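Side-chain contacts in transaminase (PDB 5G0A), which is an S-selective transaminase that carries pyridoxal-5'-phosphate and probably moves amino groups between amines or amino acids and carbonyl compounds: residues K217-M222 with R256-E261; Q12-D17 with P33-S38. All blocks are in the same frame, centred on the assembly; numbering follows the deposited sequence.

Contact 1: residues K217-M222 with R256-E261; sequences KYTRRM and RKMTKE
Met258 reaches from helix 251-262 across to Thr219 and Arg220 on helix 214-226, and its side chain spans most of the gap between the two backbones. Its CB points at the facing helix, and CG stands anti to the backbone N (chi1 174°), which continues the outward run and sets CG 4.1 Å from Arg220 CB. SD comes next, resting against the helix backbone: it sits 3.8 Å from Arg220 N and equally near Arg220 CB. At chi3 (79°) the chain bends, which turns CE aside to meet the methyl of Thr219, with CE 3.9 Å from CG2. The two side chains cross there at about a right angle. Both helices pack beside the central mixed sheet of the class-III aminotransferase fold, helix 214-226 leading into strand 231-236 and helix 251-262 into strand 265-269. Val216 and Ile223 of helix 214-226 also touch Met258, widening its apolar seat. Cut back to an alanine, this position would probably open a gap between the helices, leaving the Thr219 methyl and Arg220 CB without their thioether partner. The polar ends turn to other partners: Thr219 OG1 bonds to Ser215 O, one turn back, while the Arg220 guanidinium forms salt bridges with Glu224 and Glu212. Glu261 OE1 stays 6.5 Å from Arg220 NE, and its carboxylate is instead in a salt bridge with Lys257 whose hydrogen bond is weak.

Contact 2: residues Q12-D17 with P33-S38; sequences QVKEWD and PVPIES
Lys14 starts out with CG beside its backbone N (chi1 -76°), which sets the first two methylenes on Pro33, and the lysine side chain crosses that ring at about a right angle. Lys14 CB and CG both lie 4.0 Å from Pro33 CG, a ring corner set against the root of the lysine chain. Further out, Lys14 CD touches Pro35 CG at 4.1 Å, so the two prolines receive successive parts of one aliphatic arm. One turn along the helix, Asp17 holds its CG anti to the backbone N (chi1 -179°), bringing OD1 to 3.7 Å from Pro33 CB as the two side chains slide past each other in opposite directions. Here helix 10-20 lies against the irregular segment that leads into strand 38-40, beside the third subunit, whose Thr91 and Ala90 pack on Val13 and Asp17. Trp10 of the same helix also covers Pro35. Both charged ends have polar partners close by in the chain: Lys14 NZ forms a salt bridge with Glu11, and Asp17 OD1 is hydrogen-bonded to the hydroxyl of Tyr31. The prolines therefore meet the methylenes of a lysine and one carboxylate oxygen of an aspartate, and what joins helix to loop here is van der Waals packing rather than charge.

Overall arrangement
Starting at the N terminus, the chain enters helix 10-20 and comes back along residues 33-38, so contact 2 closes a short excursion with 15 residues between its segments. The chain then passes into the small sheet beginning at strand 38-40 and on through strands of the large mixed sheet before helix 214-226. Contact 1 closes a second loop, of 33 residues, that carries strand 231-236 before helix 251-262 packs back. The two loops follow in series and do not cross. The centres of the two contacts are 49 Å apart, on opposite sides of the chain's centre: contact 2 ties the N-terminal helix to the approach to the small sheet, contact 1 joins two helices flanking the large one.

Contact 1: residues K217-M222 with R256-E261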
loop_
_atom_site.group_PDB
_atom_site.type_symbol
_atom_site.label_atom_id
_atom_site.label_comp_id
_atom_site.label_asym_id
_atom_site.label_seq_id
_atom_site.Cartn_x
_atom_site.Cartn_y
_atom_site.Cartn_z
ATOM N N LYS B 217 15.221 20.352 10.465
ATOM C CA LYS B 217 14.061 20.638 11.321
ATOM C C LYS B 217 12.789 19.982 10.801
ATOM O O LYS B 217 12.054 19.331 11.549
ATOM C CB LYS B 217 13.836 22.159 11.477
ATOM C CG LYS B 217 12.572 22.496 12.262
ATOM C CD LYS B 217 12.022 23.878 11.944
ATOM C CE LYS B 217 10.716 24.121 12.687
ATOM N NZ LYS B 217 10.933 24.494 14.115
ATOM N N TYR B 218 12.515 20.156 9.518
ATOM C CA TYR B 218 11.292 19.628 8.976
ATOM C C TYR B 218 11.342 18.103 8.856
ATOM O O TYR B 218 10.324 17.435 9.036
ATOM C CB TYR B 218 10.906 20.296 7.652
ATOM C CG TYR B 218 9.557 19.829 7.182
ATOM C CD1 TYR B 218 8.419 19.990 7.994
ATOM C CD2 TYR B 218 9.401 19.188 5.956
ATOM C CE1 TYR B 218 7.179 19.549 7.586
ATOM C CE2 TYR B 218 8.155 18.744 5.541
ATOM C CZ TYR B 218 7.049 18.927 6.357
ATOM O OH TYR B 218 5.807 18.489 5.961
ATOM N N THR B 219 12.532 17.558 8.583
ATOM C CA THR B 219 12.703 16.095 8.608
ATOM C C THR B 219 12.323 15.542 9.989
ATOM O O THR B 219 11.589 14.562 10.114
ATOM C CB THR B 219 14.158 15.680 8.255
ATOM O OG1 THR B 219 14.532 16.250 6.997
ATOM C CG2 THR B 219 14.303 14.155 8.172
ATOM N N ARG B 220 12.809 16.193 11.037
ATOM C CA ARG B 220 12.519 15.747 12.402
ATOM C C ARG B 220 11.012 15.846 12.683
ATOM O O ARG B 220 10.439 14.941 13.264
ATOM C CB ARG B 220 13.290 16.608 13.401
ATOM C CG ARG B 220 13.019 16.265 14.861
ATOM C CD ARG B 220 13.704 17.237 15.816
ATOM N NE ARG B 220 13.567 18.643 15.429
ATOM C CZ ARG B 220 12.540 19.438 15.738
ATOM N NH1 ARG B 220 11.504 18.987 16.439
ATOM N NH2 ARG B 220 12.544 20.700 15.325
ATOM N N ARG B 221 10.399 16.949 12.259
ATOM C CA ARG B 221 8.948 17.156 12.421
ATOM C C ARG B 221 8.134 16.046 11.767
ATOM O O ARG B 221 7.140 15.582 12.328
ATOM C CB ARG B 221 8.530 18.521 11.851
ATOM C CG ARG B 221 8.891 19.718 12.710
ATOM C CD ARG B 221 7.717 20.131 13.597
ATOM N NE ARG B 221 6.619 20.735 12.839
ATOM C CZ ARG B 221 6.223 22.011 12.914
ATOM N NH1 ARG B 221 6.829 22.881 13.718
ATOM N NH2 ARG B 221 5.197 22.418 12.179
ATOM N N MET B 222 8.556 15.633 10.564
ATOM C CA MET B 222 7.875 14.565 9.850
ATOM C C MET B 222 7.988 13.262 10.617
ATOM O O MET B 222 7.025 12.525 10.746
ATOM C CB MET B 222 8.470 14.381 8.444
ATOM C CG MET B 222 8.113 15.471 7.446
ATOM S SD MET B 222 9.113 15.253 5.946
ATOM C CE MET B 222 8.774 13.539 5.656
ATOM N N ARG B 256 23.019 12.855 11.634
ATOM C CA ARG B 256 23.528 11.836 12.534
ATOM C C ARG B 256 23.013 12.087 13.959
ATOM O O ARG B 256 22.546 11.174 14.633
ATOM C CB ARG B 256 25.066 11.782 12.489
ATOM C CG ARG B 256 25.689 10.935 13.587
ATOM C CD ARG B 256 25.546 9.427 13.387
ATOM N NE ARG B 256 24.176 8.935 13.606
ATOM C CZ ARG B 256 23.806 7.657 13.509
ATOM N NH1 ARG B 256 24.680 6.702 13.216
ATOM N NH2 ARG B 256 22.535 7.327 13.727
ATOM N N LYS B 257 23.123 13.342 14.389
ATOM C CA LYS B 257 22.637 13.774 15.697
ATOM C C LYS B 257 21.123 13.576 15.843
ATOM O O LYS B 257 20.676 13.001 16.827
ATOM C CB LYS B 257 23.030 15.242 15.931
ATOM C CG LYS B 257 22.586 15.808 17.274
ATOM C CD LYS B 257 23.397 17.064 17.606
ATOM C CE LYS B 257 22.821 17.817 18.803
ATOM N NZ LYS B 257 21.548 18.529 18.478
ATOM N N MET B 258 20.355 14.017 14.852
ATOM C CA MET B 258 18.885 13.899 14.879
ATOM C C MET B 258 18.426 12.434 14.940
ATOM O O MET B 258 17.555 12.078 15.741
ATOM C CB MET B 258 18.250 14.631 13.675
ATOM C CG MET B 258 16.724 14.451 13.540
ATOM S SD MET B 258 16.119 14.554 11.829
ATOM C CE MET B 258 16.527 12.925 11.175
ATOM N N THR B 259 19.030 11.570 14.119
ATOM C CA THR B 259 18.696 10.147 14.185
ATOM C C THR B 259 19.018 9.493 15.546
ATOM O O THR B 259 18.211 8.753 16.098
ATOM C CB THR B 259 19.323 9.347 13.007
ATOM O OG1 THR B 259 20.751 9.535 12.974
ATOM C CG2 THR B 259 18.719 9.792 11.678
ATOM N N LYS B 260 20.194 9.782 16.098
ATOM C CA LYS B 260 20.555 9.276 17.425
ATOM C C LYS B 260 19.535 9.748 18.475
ATOM O O LYS B 260 19.110 8.957 19.316
ATOM C CB LYS B 260 21.939 9.785 17.841
ATOM C CG LYS B 260 23.142 9.128 17.150
ATOM C CD LYS B 260 23.352 7.682 17.572
ATOM C CE LYS B 260 24.701 7.173 17.054
ATOM N NZ LYS B 260 24.899 5.741 17.407
ATOM N N GLU B 261 19.163 11.027 18.412
ATOM C CA GLU B 261 18.207 11.597 19.390
ATOM C C GLU B 261 16.807 10.984 19.271
ATOM O O GLU B 261 16.126 10.764 20.271
ATOM C CB GLU B 261 18.128 13.117 19.236
ATOM C CG GLU B 261 19.396 13.825 19.680
ATOM C CD GLU B 261 19.380 15.317 19.426
ATOM O OE1 GLU B 261 18.473 15.820 18.723
ATOM O OE2 GLU B 261 20.303 15.994 19.920
#

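Contact 2: residues Q12-D17 with P33-S38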
loop_
_atom_site.group_PDB
_atom_site.type_symbol
_atom_site.label_atom_id
_atom_site.label_comp_id
_atom_site.label_asym_id
_atom_site.label_seq_id
_atom_site.Cartn_x
_atom_site.Cartn_y
_atom_site.Cartn_z
ATOM N N GLN B 12 26.938 -5.800 -38.274
ATOM C CA GLN B 12 25.976 -6.822 -37.839
ATOM C C GLN B 12 25.650 -6.654 -36.351
ATOM O O GLN B 12 24.479 -6.794 -35.953
ATOM C CB GLN B 12 26.509 -8.231 -38.082
ATOM C CG GLN B 12 25.473 -9.325 -37.917
ATOM C CD GLN B 12 25.966 -10.692 -38.355
ATOM O OE1 GLN B 12 27.021 -11.157 -37.920
ATOM N NE2 GLN B 12 25.185 -11.355 -39.196
ATOM N N VAL B 13 26.688 -6.386 -35.561
ATOM C CA VAL B 13 26.538 -6.101 -34.113
ATOM C C VAL B 13 25.549 -4.944 -33.919
ATOM O O VAL B 13 24.620 -5.035 -33.128
ATOM C CB VAL B 13 27.901 -5.778 -33.434
ATOM C CG1 VAL B 13 27.722 -5.155 -32.045
ATOM C CG2 VAL B 13 28.819 -6.999 -33.373
ATOM N N LYS B 14 25.718 -3.874 -34.693
ATOM C CA LYS B 14 24.833 -2.728 -34.586
ATOM C C LYS B 14 23.383 -3.079 -34.968
ATOM O O LYS B 14 22.431 -2.615 -34.334
ATOM C CB LYS B 14 25.390 -1.549 -35.421
ATOM C CG LYS B 14 26.570 -0.855 -34.744
ATOM C CD LYS B 14 27.426 -0.004 -35.684
ATOM C CE LYS B 14 26.721 1.210 -36.233
ATOM N NZ LYS B 14 27.657 1.940 -37.155
ATOM N N GLU B 15 23.227 -3.911 -35.995
ATOM C CA GLU B 15 21.920 -4.355 -36.453
ATOM C C GLU B 15 21.235 -5.170 -35.359
ATOM O O GLU B 15 20.062 -4.930 -35.040
ATOM C CB GLU B 15 22.060 -5.183 -37.742
ATOM C CG GLU B 15 20.777 -5.828 -38.244
ATOM C CD GLU B 15 21.026 -6.719 -39.449
ATOM O OE1 GLU B 15 21.372 -6.175 -40.523
ATOM O OE2 GLU B 15 20.903 -7.961 -39.320
ATOM N N TRP B 16 21.989 -6.094 -34.770
ATOM C CA TRP B 16 21.474 -6.924 -33.668
ATOM C C TRP B 16 21.097 -6.079 -32.456
ATOM O O TRP B 16 20.064 -6.334 -31.795
ATOM C CB TRP B 16 22.513 -7.974 -33.234
ATOM C CG TRP B 16 22.771 -9.104 -34.208
ATOM C CD1 TRP B 16 21.972 -9.518 -35.245
ATOM C CD2 TRP B 16 23.895 -9.983 -34.193
ATOM N NE1 TRP B 16 22.552 -10.600 -35.885
ATOM C CE2 TRP B 16 23.731 -10.901 -35.262
ATOM C CE3 TRP B 16 25.043 -10.074 -33.398
ATOM C CZ2 TRP B 16 24.668 -11.910 -35.540
ATOM C CZ3 TRP B 16 25.982 -11.081 -33.680
ATOM C CH2 TRP B 16 25.778 -11.983 -34.746
ATOM N N ASP B 17 21.953 -5.112 -32.150
ATOM C CA ASP B 17 21.739 -4.200 -31.026
ATOM C C ASP B 17 20.447 -3.409 -31.255
ATOM O O ASP B 17 19.612 -3.299 -30.363
ATOM C CB ASP B 17 22.964 -3.298 -30.865
ATOM C CG ASP B 17 22.851 -2.329 -29.703
ATOM O OD1 ASP B 17 22.181 -1.294 -29.870
ATOM O OD2 ASP B 17 23.454 -2.581 -28.641
ATOM N N PRO B 33 23.270 3.263 -32.223
ATOM C CA PRO B 33 24.194 2.515 -31.342
ATOM C C PRO B 33 25.602 3.093 -31.372
ATOM O O PRO B 33 26.038 3.634 -32.400
ATOM C CB PRO B 33 24.161 1.077 -31.881
ATOM C CG PRO B 33 23.468 1.137 -33.211
ATOM C CD PRO B 33 22.817 2.477 -33.388
ATOM N N VAL B 34 26.289 3.010 -30.238
ATOM C CA VAL B 34 27.646 3.522 -30.106
ATOM C C VAL B 34 28.512 2.339 -29.671
ATOM O O VAL B 34 28.632 2.060 -28.473
ATOM C CB VAL B 34 27.736 4.712 -29.106
ATOM C CG1 VAL B 34 29.173 5.170 -28.914
ATOM C CG2 VAL B 34 26.882 5.893 -29.579
ATOM N N PRO B 35 29.123 1.638 -30.649
ATOM C CA PRO B 35 29.923 0.476 -30.278
ATOM C C PRO B 35 31.256 0.826 -29.618
ATOM O O PRO B 35 31.989 1.717 -30.065
ATOM C CB PRO B 35 30.116 -0.263 -31.604
ATOM C CG PRO B 35 30.041 0.804 -32.644
ATOM C CD PRO B 35 29.036 1.806 -32.118
ATOM N N ILE B 36 31.534 0.137 -28.520
ATOM C CA ILE B 36 32.825 0.227 -27.850
ATOM C C ILE B 36 33.495 -1.137 -27.881
ATOM O O ILE B 36 32.983 -2.113 -27.311
ATOM C CB ILE B 36 32.675 0.736 -26.398
ATOM C CG1 ILE B 36 31.968 2.102 -26.386
ATOM C CG2 ILE B 36 34.029 0.758 -25.688
ATOM C CD1 ILE B 36 32.716 3.215 -27.142
ATOM N N GLU B 37 34.636 -1.210 -28.573
ATOM C CA GLU B 37 35.373 -2.480 -28.751
ATOM C C GLU B 37 36.257 -2.871 -27.567
ATOM O O GLU B 37 36.464 -4.053 -27.303
ATOM C CB GLU B 37 36.197 -2.427 -30.068
ATOM C CG GLU B 37 37.049 -3.678 -30.371
ATOM C CD GLU B 37 38.404 -3.682 -29.684
ATOM O OE1 GLU B 37 38.997 -2.607 -29.470
ATOM O OE2 GLU B 37 38.909 -4.786 -29.344
ATOM N N SER B 38 36.812 -1.888 -26.874
ATOM C CA SER B 38 37.695 -2.154 -25.742
ATOM C C SER B 38 37.841 -0.875 -24.947
ATOM O O SER B 38 37.397 0.194 -25.385
ATOM C CB SER B 38 39.071 -2.721 -26.184
ATOM O OG SER B 38 39.757 -1.789 -27.016
#